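Local atomic coordinates of endoribonuclease PemK (Escherichia coli, PDB entry 1M1F), a protein that acts as the toxin of a plasmid-maintaining type II toxin-antitoxin system, probably by cleaving RNA as an endoribonuclease, and is neutralised by the antitoxin PemI. Residues D12-A15 with G16-Q20; P30-F33 with N34-T37; V71-C74 with D75-R78; I97-E100 with V101-R104. All blocks are in the same frame, centred on the assembly; numbering follows the deposited sequence.

Contact 1: D12-A15 with G16-Q20; sequences DPTA and GHEQQ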
loop_
_atom_site.group_PDB
_atom_site.type_symbol
_atom_site.label_atom_id
_atom_site.label_comp_id
_atom_site.label_asym_id
_atom_site.label_seq_id
_atom_site.Cartn_x
_atom_site.Cartn_y
_atom_site.Cartn_z
ATOM N N ASP A 12 -13.621 -4.600 2.027
ATOM C CA ASP A 12 -14.034 -4.966 3.379
ATOM C C ASP A 12 -13.519 -6.355 3.751
ATOM O O ASP A 12 -13.204 -7.155 2.875
ATOM C CB ASP A 12 -15.565 -4.924 3.487
ATOM C CG ASP A 12 -16.141 -3.529 3.280
ATOM O OD1 ASP A 12 -15.560 -2.522 3.751
ATOM O OD2 ASP A 12 -17.209 -3.343 2.646
ATOM N N PRO A 13 -13.412 -6.661 5.049
ATOM C CA PRO A 13 -13.701 -5.738 6.152
ATOM C C PRO A 13 -12.512 -4.856 6.499
ATOM O O PRO A 13 -11.381 -5.182 6.146
ATOM C CB PRO A 13 -13.970 -6.672 7.338
ATOM C CG PRO A 13 -13.438 -7.988 6.969
ATOM C CD PRO A 13 -13.047 -7.998 5.529
ATOM N N THR A 14 -12.778 -3.768 7.216
ATOM C CA THR A 14 -11.745 -2.792 7.567
ATOM C C THR A 14 -11.878 -2.354 9.009
ATOM O O THR A 14 -12.863 -2.676 9.684
ATOM C CB THR A 14 -11.864 -1.534 6.698
ATOM O OG1 THR A 14 -13.107 -0.879 6.984
ATOM C CG2 THR A 14 -11.914 -1.875 5.213
ATOM N N ALA A 15 -10.885 -1.602 9.466
ATOM C CA ALA A 15 -10.856 -1.065 10.818
ATOM C C ALA A 15 -10.695 0.444 10.807
ATOM O O ALA A 15 -10.030 1.000 9.939
ATOM C CB ALA A 15 -9.710 -1.683 11.592
ATOM N N GLY A 16 -11.314 1.104 11.776
ATOM C CA GLY A 16 -11.115 2.519 11.986
ATOM C C GLY A 16 -11.345 3.382 10.768
ATOM O O GLY A 16 -12.361 3.258 10.081
ATOM N N HIS A 17 -10.377 4.252 10.488
ATOM C CA HIS A 17 -10.476 5.220 9.395
ATOM C C HIS A 17 -10.162 4.624 8.014
ATOM O O HIS A 17 -10.193 5.342 7.018
ATOM C CB HIS A 17 -9.499 6.390 9.610
ATOM C CG HIS A 17 -9.747 7.212 10.841
ATOM N ND1 HIS A 17 -9.088 6.988 12.031
ATOM C CD2 HIS A 17 -10.522 8.306 11.043
ATOM C CE1 HIS A 17 -9.472 7.884 12.923
ATOM N NE2 HIS A 17 -10.345 8.693 12.351
ATOM N N GLU A 18 -9.849 3.334 7.941
ATOM C CA GLU A 18 -9.495 2.707 6.668
ATOM C C GLU A 18 -10.613 2.841 5.639
ATOM O O GLU A 18 -11.787 2.756 5.975
ATOM C CB GLU A 18 -9.158 1.231 6.889
ATOM C CG GLU A 18 -7.846 1.031 7.642
ATOM C CD GLU A 18 -7.698 -0.332 8.295
ATOM O OE1 GLU A 18 -8.456 -1.274 7.969
ATOM O OE2 GLU A 18 -6.803 -0.464 9.156
ATOM N N GLN A 19 -10.242 3.061 4.384
ATOM C CA GLN A 19 -11.212 3.186 3.313
ATOM C C GLN A 19 -12.066 1.922 3.252
ATOM O O GLN A 19 -11.540 0.813 3.199
ATOM C CB GLN A 19 -10.501 3.416 1.982
ATOM C CG GLN A 19 -11.453 3.756 0.851
ATOM C CD GLN A 19 -12.164 5.080 1.060
ATOM O OE1 GLN A 19 -13.394 5.134 1.066
ATOM N NE2 GLN A 19 -11.398 6.141 1.244
ATOM N N GLN A 20 -13.384 2.108 3.246
ATOM C CA GLN A 20 -14.339 1.001 3.261
ATOM C C GLN A 20 -15.041 0.796 1.925
ATOM O O GLN A 20 -14.929 1.618 1.009
ATOM C CB GLN A 20 -15.452 1.259 4.294
ATOM C CG GLN A 20 -14.998 1.782 5.647
ATOM C CD GLN A 20 -16.139 1.887 6.657
ATOM O OE1 GLN A 20 -15.908 1.864 7.872
ATOM N NE2 GLN A 20 -17.368 2.006 6.158
HETATM O O HOH W 1 -13.089 1.443 8.294
#
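The carboxylate of E18 is gripped from two chains: OE1 accepts the backbone N-H of A15 (A15 N to E18 OE1 2.9 Å), while OE2 faces the second subunit, where the guanidinium of R85 and the backbone N of D81 bind it. The A15 N-H runs almost straight to OE1 but arrives from above the carboxylate plane, 62° out of it. In return, E18 N donates to A15 O (3.1 Å), closing a type II' beta turn from A15 to E18. G16 enters this turn with positive phi (53°), which favours glycine. E18 CG stands anti to its own carbonyl carbon (chi1 -70°), and the chain, extended beyond CG, runs alongside A15, with CD 3.1 Å from A15 O. A water ties T14, G16 and Q20 together. It lies 2.7 Å from T14 OG1 and is placed to donate to G16 O and Q20 OE1, though more acceptors are in reach than it has protons; from the water to Q20 OE1 is 2.9 Å. T14 and Q20 cross at about a right angle, OG1 lying 3.5 Å from Q20 CG, while the methyl CG2 meets Q19 O. D12 OD1 bonds to G21 N. In this loop between strands 5-10 and 22-27, one buried acid both braces the turn and reaches across the dimer; R85 of the second subunit would be expected to favour its ionised form.

Contact 2: P30-F33 with N34-T37; sequences PAAF and NRVT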
loop_
_atom_site.group_PDB
_atom_site.type_symbol
_atom_site.label_atom_id
_atom_site.label_comp_id
_atom_site.label_asym_id
_atom_site.label_seq_id
_atom_site.Cartn_x
_atom_site.Cartn_y
_atom_site.Cartn_z
ATOM N N PRO A 30 2.956 -3.237 -12.099
ATOM C CA PRO A 30 2.930 -3.720 -13.487
ATOM C C PRO A 30 2.493 -5.163 -13.623
ATOM O O PRO A 30 2.490 -5.933 -12.667
ATOM C CB PRO A 30 4.378 -3.604 -13.948
ATOM C CG PRO A 30 5.196 -3.486 -12.737
ATOM C CD PRO A 30 4.324 -3.153 -11.565
ATOM N N ALA A 31 2.160 -5.531 -14.855
ATOM C CA ALA A 31 1.685 -6.866 -15.180
ATOM C C ALA A 31 2.544 -8.009 -14.632
ATOM O O ALA A 31 2.006 -8.957 -14.071
ATOM C CB ALA A 31 1.560 -6.997 -16.691
ATOM N N ALA A 32 3.856 -7.941 -14.828
ATOM C CA ALA A 32 4.730 -9.041 -14.396
ATOM C C ALA A 32 4.623 -9.262 -12.879
ATOM O O ALA A 32 4.478 -10.385 -12.403
ATOM C CB ALA A 32 6.167 -8.789 -14.819
ATOM N N PHE A 33 4.656 -8.167 -12.131
ATOM C CA PHE A 33 4.496 -8.202 -10.685
ATOM C C PHE A 33 3.146 -8.799 -10.303
ATOM O O PHE A 33 3.053 -9.671 -9.455
ATOM C CB PHE A 33 4.637 -6.772 -10.162
ATOM C CG PHE A 33 4.440 -6.611 -8.666
ATOM C CD1 PHE A 33 3.186 -6.704 -8.086
ATOM C CD2 PHE A 33 5.521 -6.297 -7.859
ATOM C CE1 PHE A 33 3.028 -6.513 -6.729
ATOM C CE2 PHE A 33 5.367 -6.111 -6.502
ATOM C CZ PHE A 33 4.130 -6.225 -5.934
ATOM N N ASN A 34 2.088 -8.361 -10.965
ATOM C CA ASN A 34 0.754 -8.824 -10.627
ATOM C C ASN A 34 0.579 -10.310 -10.916
ATOM O O ASN A 34 -0.061 -11.025 -10.158
ATOM C CB ASN A 34 -0.277 -8.010 -11.399
ATOM C CG ASN A 34 -0.186 -6.540 -11.081
ATOM O OD1 ASN A 34 0.200 -6.175 -9.964
ATOM N ND2 ASN A 34 -0.519 -5.684 -12.047
ATOM N N ARG A 35 1.177 -10.752 -12.013
ATOM C CA ARG A 35 1.124 -12.149 -12.419
ATOM C C ARG A 35 1.874 -13.039 -11.431
ATOM O O ARG A 35 1.366 -14.068 -11.009
ATOM C CB ARG A 35 1.738 -12.265 -13.821
ATOM C CG ARG A 35 1.935 -13.653 -14.373
ATOM C CD ARG A 35 2.505 -13.628 -15.793
ATOM N NE ARG A 35 3.919 -13.235 -15.833
ATOM C CZ ARG A 35 4.407 -12.160 -16.453
ATOM N NH1 ARG A 35 3.614 -11.312 -17.103
ATOM N NH2 ARG A 35 5.713 -11.923 -16.417
ATOM N N VAL A 36 3.070 -12.625 -11.039
ATOM C CA VAL A 36 3.903 -13.456 -10.175
ATOM C C VAL A 36 3.392 -13.497 -8.738
ATOM O O VAL A 36 3.364 -14.555 -8.116
ATOM C CB VAL A 36 5.370 -13.000 -10.198
ATOM C CG1 VAL A 36 6.197 -13.840 -9.241
ATOM C CG2 VAL A 36 5.945 -13.101 -11.600
ATOM N N THR A 37 2.971 -12.351 -8.207
ATOM C CA THR A 37 2.547 -12.292 -6.806
ATOM C C THR A 37 1.087 -12.627 -6.582
ATOM O O THR A 37 0.718 -13.048 -5.494
ATOM C CB THR A 37 2.755 -10.878 -6.206
ATOM O OG1 THR A 37 1.892 -9.935 -6.870
ATOM C CG2 THR A 37 4.169 -10.368 -6.414
#
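A short alpha-helix, 31-37, begins just after P30, which occupies its N-cap position, and the contact spans its two turns. Backbone bonds set the frame: the N-H groups of N34, R35, V36 and T37 reach the carbonyls of P30, A31, A32 and F33 in the i to i+4 pattern, the shortest at 2.9 Å between R35 N and A31 O. A side-chain hydroxyl adds a second donor at the last carbonyl, for T37 OG1 donates to F33 O (2.8 Å) from above the carbonyl plane, 38° out of it. OG1 sits between its backbone N and carbonyl carbon (chi1 65°), the crowded position, which turns it back onto the preceding turn and also places it against L39 N, another hydrogen-bond partner. The amide of N34 looks the other way, past the start of the helix, binding T29 OG1 through OD1 and M1 O through ND2; its plane is nearly perpendicular to that of the F33 ring. The apolar contact is between T37 and F33: the T37 methyl CG2 makes a CH-pi contact over the face of the F33 ring, 4.1 Å from its centroid. The ring of F57 of the second subunit meets this phenyl at about 85°, so F33 carries the helix into the dimer interface. R35, a flat cationic group, bends at chi3 and lays its guanidinium over A32: CA lies 3.3 Å above the plane, offset toward the rim, and R35 NH2 comes to 3.5 Å from A32 CB.

Contact 3: V71-C74 with D75-R78; sequences VVRC and DQPR
The first torsion of D75 sets CG between the backbone N and the carbonyl carbon (chi1 50°), which swings its carboxylate back toward R73, whose chain bends at chi2 and chi3 (-70° and -48°) to bring the guanidinium round to meet it. The result is a side-on, two-pronged salt bridge. R73 NE donates to D75 OD1 at 3.0 Å, and R73 NH2 donates to D75 OD2 at 2.7 Å. Each oxygen uses its syn lone pair, each partner lies close to the guanidinium plane, and the two flat groups are nearly coplanar, so the paired bonds fix the rotation of both. Behind the bridge the chain makes a type I beta turn from R73 to Q76, closed by Q76 N donating to R73 O (3.2 Å) from above the carbonyl plane. P77 CD then rests 3.7 Å from C74 O, and P77 O bonds to T79 OG1 of the second subunit. The turn interrupts strand 71-79 without ending it, within the antiparallel sheet of the PemK/MazF fold, which by family assignment is SH3-like. V72 and C74 pair with V59 and F57 on one side, while V71, R73 and R78 pair with T46, P44 and V42 on the other. The C74 side chain packs on V101 and R104 of helix 95-106, and P77 meets L105 of the same helix.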
loop_
_atom_site.group_PDB
_atom_site.type_symbol
_atom_site.label_atom_id
_atom_site.label_comp_id
_atom_site.label_asym_id
_atom_site.label_seq_id
_atom_site.Cartn_x
_atom_site.Cartn_y
_atom_site.Cartn_z
ATOM N N VAL A 71 -12.091 10.743 -7.427
ATOM C CA VAL A 71 -10.675 11.031 -7.263
ATOM C C VAL A 71 -9.953 9.782 -6.809
ATOM O O VAL A 71 -10.520 8.930 -6.105
ATOM C CB VAL A 71 -10.427 12.162 -6.225
ATOM C CG1 VAL A 71 -11.071 13.467 -6.681
ATOM C CG2 VAL A 71 -10.939 11.786 -4.843
ATOM N N VAL A 72 -8.698 9.681 -7.212
ATOM C CA VAL A 72 -7.846 8.591 -6.782
ATOM C C VAL A 72 -7.153 9.011 -5.491
ATOM O O VAL A 72 -6.495 10.052 -5.444
ATOM C CB VAL A 72 -6.767 8.276 -7.836
ATOM C CG1 VAL A 72 -5.905 7.094 -7.380
ATOM C CG2 VAL A 72 -7.391 8.020 -9.199
ATOM N N ARG A 73 -7.300 8.200 -4.447
ATOM C CA ARG A 73 -6.705 8.501 -3.149
ATOM C C ARG A 73 -5.327 7.862 -3.070
ATOM O O ARG A 73 -5.172 6.718 -2.613
ATOM C CB ARG A 73 -7.627 8.024 -2.028
ATOM C CG ARG A 73 -8.910 8.840 -1.930
ATOM C CD ARG A 73 -8.695 10.262 -1.426
ATOM N NE ARG A 73 -7.848 10.300 -0.228
ATOM C CZ ARG A 73 -8.281 10.566 1.004
ATOM N NH1 ARG A 73 -9.560 10.844 1.227
ATOM N NH2 ARG A 73 -7.425 10.571 2.023
ATOM N N CYS A 74 -4.324 8.610 -3.517
ATOM C CA CYS A 74 -2.971 8.089 -3.644
ATOM C C CYS A 74 -2.299 7.857 -2.307
ATOM O O CYS A 74 -1.264 7.197 -2.237
ATOM C CB CYS A 74 -2.114 9.024 -4.498
ATOM S SG CYS A 74 -2.740 9.320 -6.161
ATOM N N ASP A 75 -2.887 8.406 -1.253
ATOM C CA ASP A 75 -2.379 8.218 0.100
ATOM C C ASP A 75 -2.803 6.894 0.737
ATOM O O ASP A 75 -2.380 6.614 1.854
ATOM C CB ASP A 75 -2.769 9.385 1.017
ATOM C CG ASP A 75 -4.246 9.730 0.978
ATOM O OD1 ASP A 75 -4.967 9.364 0.028
ATOM O OD2 ASP A 75 -4.771 10.427 1.876
ATOM N N GLN A 76 -3.600 6.070 0.052
ATOM C CA GLN A 76 -4.062 4.826 0.671
ATOM C C GLN A 76 -3.770 3.578 -0.155
ATOM O O GLN A 76 -4.675 2.792 -0.454
ATOM C CB GLN A 76 -5.565 4.890 1.004
ATOM C CG GLN A 76 -5.932 5.949 2.063
ATOM C CD GLN A 76 -7.250 5.677 2.857
ATOM O OE1 GLN A 76 -8.046 6.605 3.045
ATOM N NE2 GLN A 76 -7.433 4.449 3.377
ATOM N N PRO A 77 -2.512 3.333 -0.499
ATOM C CA PRO A 77 -2.201 2.111 -1.241
ATOM C C PRO A 77 -2.457 0.859 -0.399
ATOM O O PRO A 77 -2.264 0.870 0.825
ATOM C CB PRO A 77 -0.716 2.264 -1.540
ATOM C CG PRO A 77 -0.211 3.126 -0.426
ATOM C CD PRO A 77 -1.296 4.131 -0.217
ATOM N N ARG A 78 -2.846 -0.215 -1.067
ATOM C CA ARG A 78 -3.097 -1.473 -0.402
ATOM C C ARG A 78 -2.794 -2.625 -1.329
ATOM O O ARG A 78 -3.164 -2.603 -2.505
ATOM C CB ARG A 78 -4.563 -1.532 -0.044
ATOM C CG ARG A 78 -4.942 -2.600 0.823
ATOM C CD ARG A 78 -6.239 -2.304 1.510
ATOM N NE ARG A 78 -6.744 -3.560 1.944
ATOM C CZ ARG A 78 -7.986 -3.797 2.290
ATOM N NH1 ARG A 78 -8.894 -2.830 2.319
ATOM N NH2 ARG A 78 -8.292 -5.024 2.630
#

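Contact 4: I97-E100 with V101-R104; sequences IMNE and VLGR
Two successive turns of the alpha-helix 95-106 meet here, one side of it lying on the sheet. M98 sends CG anti to its backbone N (chi1 -165°) and then bends at chi2 and chi3, which carries the chain forward along the helix until its methyl CE rests 3.7 Å from L102 CD2 and 3.9 Å from V101 CG1. L102, its CG anti to its carbonyl carbon, extends to receive that methyl and also packs on L109 of the second subunit. V101 turns CG2 toward I97 O, 3.4 Å away. V101 and M98 both pack on L26 of strand 22-27, and V101 also on V72 of strand 71-79. E100 and R104 run side by side in the same direction, E100 extended and R104 bent at chi2 (-28°). Their salt bridge is long, 3.4 Å between E100 OE1 and R104 NH1, and the carboxylate and guanidinium planes stand 61° apart. R104 has a further partner in G56 O, which takes its NE. Routine i to i+4 bonds join V101 through R104 to I97 through E100. A water bridges E100 and R104: it donates to E100 O (2.7 Å) and, in the guanidinium plane, accepts from R104 NH1 at 3.0 Å.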
loop_
_atom_site.group_PDB
_atom_site.type_symbol
_atom_site.label_atom_id
_atom_site.label_comp_id
_atom_site.label_asym_id
_atom_site.label_seq_id
_atom_site.Cartn_x
_atom_site.Cartn_y
_atom_site.Cartn_z
ATOM N N ILE A 97 -2.982 10.267 -16.234
ATOM C CA ILE A 97 -3.515 10.045 -14.887
ATOM C C ILE A 97 -2.607 9.104 -14.118
ATOM O O ILE A 97 -2.247 9.366 -12.972
ATOM C CB ILE A 97 -4.937 9.428 -14.932
ATOM C CG1 ILE A 97 -5.968 10.443 -15.433
ATOM C CG2 ILE A 97 -5.340 8.886 -13.555
ATOM C CD1 ILE A 97 -6.097 11.692 -14.586
ATOM N N MET A 98 -2.245 7.996 -14.740
ATOM C CA MET A 98 -1.411 7.021 -14.059
ATOM C C MET A 98 -0.098 7.656 -13.612
ATOM O O MET A 98 0.346 7.425 -12.489
ATOM C CB MET A 98 -1.157 5.803 -14.952
ATOM C CG MET A 98 -0.597 4.585 -14.217
ATOM S SD MET A 98 -1.704 3.875 -12.891
ATOM C CE MET A 98 -0.629 4.147 -11.401
ATOM N N ASN A 99 0.520 8.469 -14.462
ATOM C CA ASN A 99 1.786 9.085 -14.099
ATOM C C ASN A 99 1.630 10.090 -12.959
ATOM O O ASN A 99 2.516 10.220 -12.118
ATOM C CB ASN A 99 2.454 9.696 -15.322
ATOM C CG ASN A 99 2.890 8.638 -16.324
ATOM O OD1 ASN A 99 3.194 7.498 -15.958
ATOM N ND2 ASN A 99 2.937 9.017 -17.603
ATOM N N GLU A 100 0.513 10.804 -12.918
ATOM C CA GLU A 100 0.265 11.716 -11.804
ATOM C C GLU A 100 0.146 10.923 -10.489
ATOM O O GLU A 100 0.670 11.335 -9.442
ATOM C CB GLU A 100 -0.993 12.558 -12.047
ATOM C CG GLU A 100 -1.026 13.794 -11.169
ATOM C CD GLU A 100 -2.026 14.844 -11.600
ATOM O OE1 GLU A 100 -2.001 15.930 -10.978
ATOM O OE2 GLU A 100 -2.803 14.609 -12.541
ATOM N N VAL A 101 -0.542 9.781 -10.544
ATOM C CA VAL A 101 -0.694 8.897 -9.389
ATOM C C VAL A 101 0.667 8.354 -8.930
ATOM O O VAL A 101 0.994 8.379 -7.737
ATOM C CB VAL A 101 -1.694 7.772 -9.722
ATOM C CG1 VAL A 101 -1.696 6.679 -8.670
ATOM C CG2 VAL A 101 -3.080 8.361 -9.862
ATOM N N LEU A 102 1.468 7.870 -9.868
ATOM C CA LEU A 102 2.808 7.390 -9.543
ATOM C C LEU A 102 3.646 8.502 -8.903
ATOM O O LEU A 102 4.409 8.250 -7.972
ATOM C CB LEU A 102 3.507 6.826 -10.777
ATOM C CG LEU A 102 2.909 5.559 -11.381
ATOM C CD1 LEU A 102 3.647 5.255 -12.668
ATOM C CD2 LEU A 102 2.969 4.367 -10.435
ATOM N N GLY A 103 3.512 9.726 -9.401
ATOM C CA GLY A 103 4.211 10.861 -8.830
ATOM C C GLY A 103 3.847 11.089 -7.375
ATOM O O GLY A 103 4.718 11.356 -6.549
ATOM N N ARG A 104 2.560 11.008 -7.051
ATOM C CA ARG A 104 2.132 11.189 -5.663
ATOM C C ARG A 104 2.702 10.069 -4.788
ATOM O O ARG A 104 3.217 10.328 -3.711
ATOM C CB ARG A 104 0.604 11.196 -5.516
ATOM C CG ARG A 104 -0.176 12.383 -6.076
ATOM C CD ARG A 104 0.527 13.664 -6.123
ATOM N NE ARG A 104 -0.407 14.780 -6.013
ATOM C CZ ARG A 104 -0.650 15.670 -6.965
ATOM N NH1 ARG A 104 -0.062 15.585 -8.156
ATOM N NH2 ARG A 104 -1.503 16.652 -6.715
HETATM O O HOH W 2 2.008 13.721 -9.216
#

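In the fold
Contact 1 is a surface loop and contact 3 a buried turn interrupting strand 71-79; the helical contacts 2 and 4 are partly buried. Contacts 3 and 4 touch directly, with C74 SG 3.8 Å from V101 CG1 and V72 CG1 4.0 Å from V101 CG2, so strand 71-79 and helix 95-106 pack together there. Contact 1 also meets contact 3 where Q19 approaches Q76. Contact 2 stands apart, its nearest atoms about 8 Å from contacts 3 and 4 and about 17 Å from contact 1, yet across the dimer its F33 packs on D75 of the other subunit. Acids differ by place: in contact 1 the carboxylate is shared between subunits, in contact 3 it is paired tightly within the turn, in contact 4 only loosely.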